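Local coordinates for antigen 43 (Escherichia coli, PDB 4KH3), which mediates bacterial clumping through self-association, as the alpha domain of an AIDA-type autotransporter linked to aggregation and biofilms, at residues His200-Glu205 and Thr218-Asn223; Ser165-Lys170 and Leu186-Gly191. All coordinates share one frame; numbering follows the deposited sequence. Where two conformers were deposited one is given.

Contact 1: residues His200-Glu205 and Thr218-Asn223; sequences HNTRLE and TETLIN
Leu204 sets its CD1 methyl slantwise against Thr220 CG2, 3.8 Å away, and reaches Ile222 more loosely. Leu204 shares the inward face with Thr202, Thr220 and Ile222; CG anti to its carbonyl carbon (chi1 -55°) and an extended CD1 bring that methyl to Thr220. The strands 202-205 and 220-222 run parallel in register, and backbone bonds join successive coils of the beta-helix; the straightest is Leu221 N to Thr202 O, at 176°. Between the two threonines sits a water, 2.7 Å from Thr202 OG1; it donates to Thr220 OG1 and to the carbonyl oxygen of Thr218, while Gln209 also bonds Thr220 OG1. Toward the other end, Asn223 ND2 meets Glu205 OE1 on the syn side but tilted out of the carboxylate plane, 2.8 Å away, with the carboxylate and amide planes turned 62° apart. A second water accepts from both Asn223 ND2 (3.0 Å) and Arg203 NE (2.7 Å), lying at the guanidinium edge and in its plane. Asn242 pairs with Asn223 OD1 from the following coil. The amide nitrogen thus gives to a carboxylate and a water while its oxygen takes from another asparagine, a pattern that fixes which end of the amide is which.

Contact 2: residues Ser165-Lys170 and Leu186-Gly191; sequences STTINK and LIYAGG
The Tyr188 ring and the Asn169 amide run alongside each other in the same direction, their planes nearly parallel (14°). Asn169 OD1 approaches the ring obliquely, 3.2 Å from Tyr188 CD2, whereas the methyl of Thr167 comes in at the ring edge, its CG2 3.9 Å from Tyr188 CE2. The amide's other end is held from the preceding coil, where Asn141 OD1 bonds Asn169 ND2. Tyr188 CG stands anti to its carbonyl carbon (chi1 -70°), which swings the ring toward Asn169. Thr167 and Leu186 continue this outer face. On the inward face Ile168 and Ile187 point the same way, their CD1 methyls 3.8 Å apart; Gln193 packs against both and Gln174 against Ile168.

The backbone is that of a parallel beta-helix, as expected for a pectate-lyase-like stalk: equivalent strands of consecutive coils pair in parallel. Leu186 N to Thr166 O and Ile168 N to Leu186 O (2.7 Å) are nearly straight bonds, and Tyr188 N to Ile168 O (3.0 Å) completes the set. Tyr188 to Gly191 form a type II turn closed by Gly191 N to Tyr188 O, 2.9 Å, with Gly190 at its third position at positive phi (84°). Lys170 runs beside this turn, its CA contacting Ala189 O at 3.5 Å.

The two contacts follow one another along the chain, contact 2 first, with centres about 11 Å apart. They meet because strand 181-188, which carries Leu186-Tyr188, pairs in parallel with strand 198-205, which carries Thr202-Glu205; flanked by strands 166-168 and 216-222, they make four successive coils that line up on one side of the beta-helix. Direct evidence of the join is a probable hydrogen bond from Ile187 N to Arg203 O, 2.9 Å. Leu204 CD2 packs on Ile187 CD1 inside, at 3.7 Å, while Glu205 CG touches Tyr188 CE1 outside. The repeated stacking builds the elongated body of a protein that probably self-associates between bacterial cells.

Contact 1: residues His200-Glu205 and Thr218-Asn223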
loop_
_atom_site.group_PDB
_atom_site.type_symbol
_atom_site.label_atom_id
_atom_site.label_comp_id
_atom_site.label_asym_id
_atom_site.label_seq_id
_atom_site.Cartn_x
_atom_site.Cartn_y
_atom_site.Cartn_z
ATOM N N HIS A 200 -10.743 10.402 13.678
ATOM C CA HIS A 200 -10.011 10.525 14.930
ATOM C C HIS A 200 -9.904 9.166 15.598
ATOM O O HIS A 200 -10.896 8.449 15.733
ATOM C CB HIS A 200 -10.712 11.507 15.871
ATOM C CG HIS A 200 -10.716 12.920 15.378
ATOM N ND1 HIS A 200 -9.718 13.430 14.573
ATOM C CD2 HIS A 200 -11.586 13.931 15.579
ATOM C CE1 HIS A 200 -9.984 14.691 14.294
ATOM N NE2 HIS A 200 -11.116 15.021 14.883
ATOM N N ASN A 201 -8.691 8.816 16.007
ATOM C CA ASN A 201 -8.437 7.564 16.736
ATOM C C ASN A 201 -8.855 6.315 15.966
ATOM O O ASN A 201 -9.899 5.731 16.213
ATOM C CB ASN A 201 -9.094 7.575 18.121
ATOM C CG ASN A 201 -8.840 8.872 18.867
ATOM O OD1 ASN A 201 -7.711 9.346 18.935
ATOM N ND2 ASN A 201 -9.894 9.454 19.425
ATOM N N THR A 202 -8.020 5.913 15.029
ATOM C CA THR A 202 -8.304 4.780 14.190
ATOM C C THR A 202 -7.216 3.754 14.409
ATOM O O THR A 202 -6.021 4.066 14.364
ATOM C CB THR A 202 -8.348 5.196 12.706
ATOM O OG1 THR A 202 -9.278 6.271 12.543
ATOM C CG2 THR A 202 -8.765 4.038 11.832
ATOM N N ARG A 203 -7.638 2.527 14.671
ATOM C CA ARG A 203 -6.718 1.449 14.911
ATOM C C ARG A 203 -6.747 0.513 13.708
ATOM O O ARG A 203 -7.754 -0.119 13.427
ATOM C CB ARG A 203 -7.105 0.722 16.195
ATOM C CG ARG A 203 -6.113 -0.323 16.642
ATOM C CD ARG A 203 -6.675 -1.125 17.787
ATOM N NE ARG A 203 -6.113 -0.826 19.110
ATOM C CZ ARG A 203 -6.818 -0.346 20.132
ATOM N NH1 ARG A 203 -8.112 -0.066 19.985
ATOM N NH2 ARG A 203 -6.240 -0.151 21.312
ATOM N N LEU A 204 -5.648 0.450 12.975
ATOM C CA LEU A 204 -5.600 -0.424 11.818
ATOM C C LEU A 204 -5.031 -1.764 12.250
ATOM O O LEU A 204 -3.809 -1.948 12.300
ATOM C CB LEU A 204 -4.769 0.196 10.698
ATOM C CG LEU A 204 -5.214 1.597 10.280
ATOM C CD1 LEU A 204 -4.323 2.147 9.163
ATOM C CD2 LEU A 204 -6.692 1.590 9.865
ATOM N N GLU A 205 -5.931 -2.681 12.599
ATOM C CA GLU A 205 -5.559 -4.025 13.009
ATOM C C GLU A 205 -5.480 -4.909 11.757
ATOM O O GLU A 205 -6.220 -5.875 11.612
ATOM C CB GLU A 205 -6.594 -4.556 14.005
ATOM C CG GLU A 205 -6.147 -5.775 14.787
ATOM C CD GLU A 205 -4.963 -5.492 15.712
ATOM O OE1 GLU A 205 -4.824 -4.347 16.188
ATOM O OE2 GLU A 205 -4.172 -6.424 15.962
ATOM N N THR A 218 -6.401 11.887 12.427
ATOM C CA THR A 218 -5.594 12.121 13.623
ATOM C C THR A 218 -5.538 10.869 14.491
ATOM O O THR A 218 -6.535 10.168 14.650
ATOM C CB THR A 218 -6.136 13.298 14.448
ATOM O OG1 THR A 218 -7.439 12.975 14.952
ATOM C CG2 THR A 218 -6.229 14.553 13.591
ATOM N N GLU A 219 -4.360 10.593 15.038
ATOM C CA GLU A 219 -4.154 9.439 15.900
ATOM C C GLU A 219 -4.521 8.125 15.220
ATOM O O GLU A 219 -5.337 7.357 15.729
ATOM C CB GLU A 219 -4.916 9.588 17.221
ATOM C CG GLU A 219 -4.212 10.444 18.260
ATOM C CD GLU A 219 -4.579 11.910 18.148
ATOM O OE1 GLU A 219 -5.617 12.221 17.515
ATOM O OE2 GLU A 219 -3.832 12.747 18.697
ATOM N N THR A 220 -3.940 7.876 14.052
ATOM C CA THR A 220 -4.091 6.571 13.438
ATOM C C THR A 220 -3.020 5.660 13.997
ATOM O O THR A 220 -1.844 6.008 14.031
ATOM C CB THR A 220 -4.031 6.625 11.907
ATOM O OG1 THR A 220 -5.167 7.346 11.423
ATOM C CG2 THR A 220 -4.071 5.222 11.315
ATOM N N LEU A 221 -3.445 4.500 14.474
ATOM C CA LEU A 221 -2.541 3.529 15.038
ATOM C C LEU A 221 -2.435 2.344 14.081
ATOM O O LEU A 221 -3.404 1.613 13.858
ATOM C CB LEU A 221 -3.064 3.111 16.400
ATOM C CG LEU A 221 -2.364 1.963 17.108
ATOM C CD1 LEU A 221 -0.878 2.268 17.280
ATOM C CD2 LEU A 221 -3.054 1.737 18.441
ATOM N N ILE A 222 -1.259 2.177 13.491
ATOM C CA ILE A 222 -1.069 1.186 12.443
ATOM C C ILE A 222 -0.404 -0.055 13.006
ATOM O O ILE A 222 0.820 -0.103 13.149
ATOM C CB ILE A 222 -0.189 1.726 11.285
ATOM C CG1 ILE A 222 -0.594 3.145 10.894
ATOM C CG2 ILE A 222 -0.273 0.815 10.078
ATOM C CD1 ILE A 222 0.265 3.728 9.769
ATOM N N ASN A 223 -1.202 -1.063 13.331
ATOM C CA ASN A 223 -0.629 -2.303 13.812
ATOM C C ASN A 223 -0.226 -3.190 12.639
ATOM O O ASN A 223 -0.297 -2.765 11.482
ATOM C CB ASN A 223 -1.576 -3.011 14.765
ATOM C CG ASN A 223 -1.734 -2.267 16.071
ATOM O OD1 ASN A 223 -0.787 -1.676 16.565
ATOM N ND2 ASN A 223 -2.930 -2.296 16.636
HETATM O O HOH W 1 -7.409 8.251 12.578
HETATM O O HOH W 2 -3.665 -1.761 19.509
#

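Contact 2: residues Ser165-Lys170 and Leu186-Gly191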
loop_
_atom_site.group_PDB
_atom_site.type_symbol
_atom_site.label_atom_id
_atom_site.label_comp_id
_atom_site.label_asym_id
_atom_site.label_seq_id
_atom_site.Cartn_x
_atom_site.Cartn_y
_atom_site.Cartn_z
ATOM N N SER A 165 -17.137 4.499 17.769
ATOM C CA SER A 165 -16.925 3.110 18.177
ATOM C C SER A 165 -17.364 2.161 17.082
ATOM O O SER A 165 -18.218 1.296 17.283
ATOM C CB SER A 165 -17.667 2.797 19.482
ATOM O OG SER A 165 -17.271 3.683 20.512
ATOM N N THR A 166 -16.768 2.338 15.916
ATOM C CA THR A 166 -17.089 1.519 14.772
ATOM C C THR A 166 -16.073 0.396 14.657
ATOM O O THR A 166 -14.875 0.622 14.831
ATOM C CB THR A 166 -17.051 2.384 13.492
ATOM O OG1 THR A 166 -17.906 3.518 13.669
ATOM C CG2 THR A 166 -17.500 1.592 12.284
ATOM N N THR A 167 -16.548 -0.810 14.374
ATOM C CA THR A 167 -15.662 -1.881 13.937
ATOM C C THR A 167 -15.896 -2.165 12.462
ATOM O O THR A 167 -17.035 -2.418 12.039
ATOM C CB THR A 167 -15.923 -3.201 14.680
ATOM O OG1 THR A 167 -15.578 -3.070 16.061
ATOM C CG2 THR A 167 -15.085 -4.323 14.068
ATOM N N ILE A 168 -14.825 -2.137 11.678
ATOM C CA ILE A 168 -14.908 -2.505 10.278
ATOM C C ILE A 168 -14.218 -3.851 10.070
ATOM O O ILE A 168 -12.995 -3.966 10.158
ATOM C CB ILE A 168 -14.294 -1.421 9.364
ATOM C CG1 ILE A 168 -14.831 -0.030 9.729
ATOM C CG2 ILE A 168 -14.612 -1.698 7.893
ATOM C CD1 ILE A 168 -14.094 1.107 9.007
ATOM N N ASN A 169 -15.011 -4.885 9.818
ATOM C CA ASN A 169 -14.450 -6.212 9.589
ATOM C C ASN A 169 -14.034 -6.450 8.139
ATOM O O ASN A 169 -14.118 -5.541 7.313
ATOM C CB ASN A 169 -15.427 -7.269 10.063
ATOM C CG ASN A 169 -15.528 -7.305 11.571
ATOM O OD1 ASN A 169 -14.511 -7.395 12.258
ATOM N ND2 ASN A 169 -16.756 -7.214 12.100
ATOM N N LYS A 170 -13.580 -7.662 7.840
ATOM C CA LYS A 170 -13.246 -8.033 6.468
ATOM C C LYS A 170 -14.432 -7.719 5.555
ATOM O O LYS A 170 -15.589 -7.985 5.912
ATOM C CB LYS A 170 -12.900 -9.519 6.411
ATOM C CG LYS A 170 -12.497 -10.035 5.039
ATOM C CD LYS A 170 -12.056 -11.499 5.144
ATOM C CE LYS A 170 -11.849 -12.152 3.779
ATOM N NZ LYS A 170 -10.800 -11.467 2.968
ATOM N N LEU A 186 -12.107 0.774 14.633
ATOM C CA LEU A 186 -11.243 -0.402 14.590
ATOM C C LEU A 186 -11.354 -1.077 13.232
ATOM O O LEU A 186 -12.438 -1.457 12.810
ATOM C CB LEU A 186 -11.631 -1.378 15.703
ATOM C CG LEU A 186 -10.986 -2.759 15.687
ATOM C CD1 LEU A 186 -9.463 -2.658 15.772
ATOM C CD2 LEU A 186 -11.537 -3.611 16.835
ATOM N N ILE A 187 -10.236 -1.225 12.533
ATOM C CA ILE A 187 -10.290 -1.773 11.180
ATOM C C ILE A 187 -9.424 -3.022 11.014
ATOM O O ILE A 187 -8.197 -2.960 11.120
ATOM C CB ILE A 187 -9.882 -0.706 10.131
ATOM C CG1 ILE A 187 -10.541 0.639 10.453
ATOM C CG2 ILE A 187 -10.241 -1.153 8.726
ATOM C CD1 ILE A 187 -10.335 1.665 9.387
ATOM N N TYR A 188 -10.067 -4.160 10.756
ATOM C CA TYR A 188 -9.339 -5.419 10.588
ATOM C C TYR A 188 -8.885 -5.632 9.150
ATOM O O TYR A 188 -9.264 -4.881 8.239
ATOM C CB TYR A 188 -10.188 -6.617 11.042
ATOM C CG TYR A 188 -10.410 -6.699 12.543
ATOM C CD1 TYR A 188 -9.397 -7.128 13.391
ATOM C CD2 TYR A 188 -11.641 -6.363 13.105
ATOM C CE1 TYR A 188 -9.591 -7.215 14.766
ATOM C CE2 TYR A 188 -11.851 -6.449 14.469
ATOM C CZ TYR A 188 -10.813 -6.868 15.297
ATOM O OH TYR A 188 -11.001 -6.954 16.652
ATOM N N ALA A 189 -8.063 -6.656 8.963
ATOM C CA ALA A 189 -7.607 -7.069 7.647
ATOM C C ALA A 189 -8.799 -7.187 6.713
ATOM O O ALA A 189 -9.801 -7.825 7.067
ATOM C CB ALA A 189 -6.885 -8.407 7.748
ATOM N N GLY A 190 -8.700 -6.562 5.539
ATOM C CA GLY A 190 -9.762 -6.610 4.538
ATOM C C GLY A 190 -10.889 -5.595 4.729
ATOM O O GLY A 190 -11.890 -5.617 3.995
ATOM N N GLY A 191 -10.736 -4.704 5.711
ATOM C CA GLY A 191 -11.633 -3.573 5.856
ATOM C C GLY A 191 -10.960 -2.255 5.493
ATOM O O GLY A 191 -9.737 -2.113 5.618
#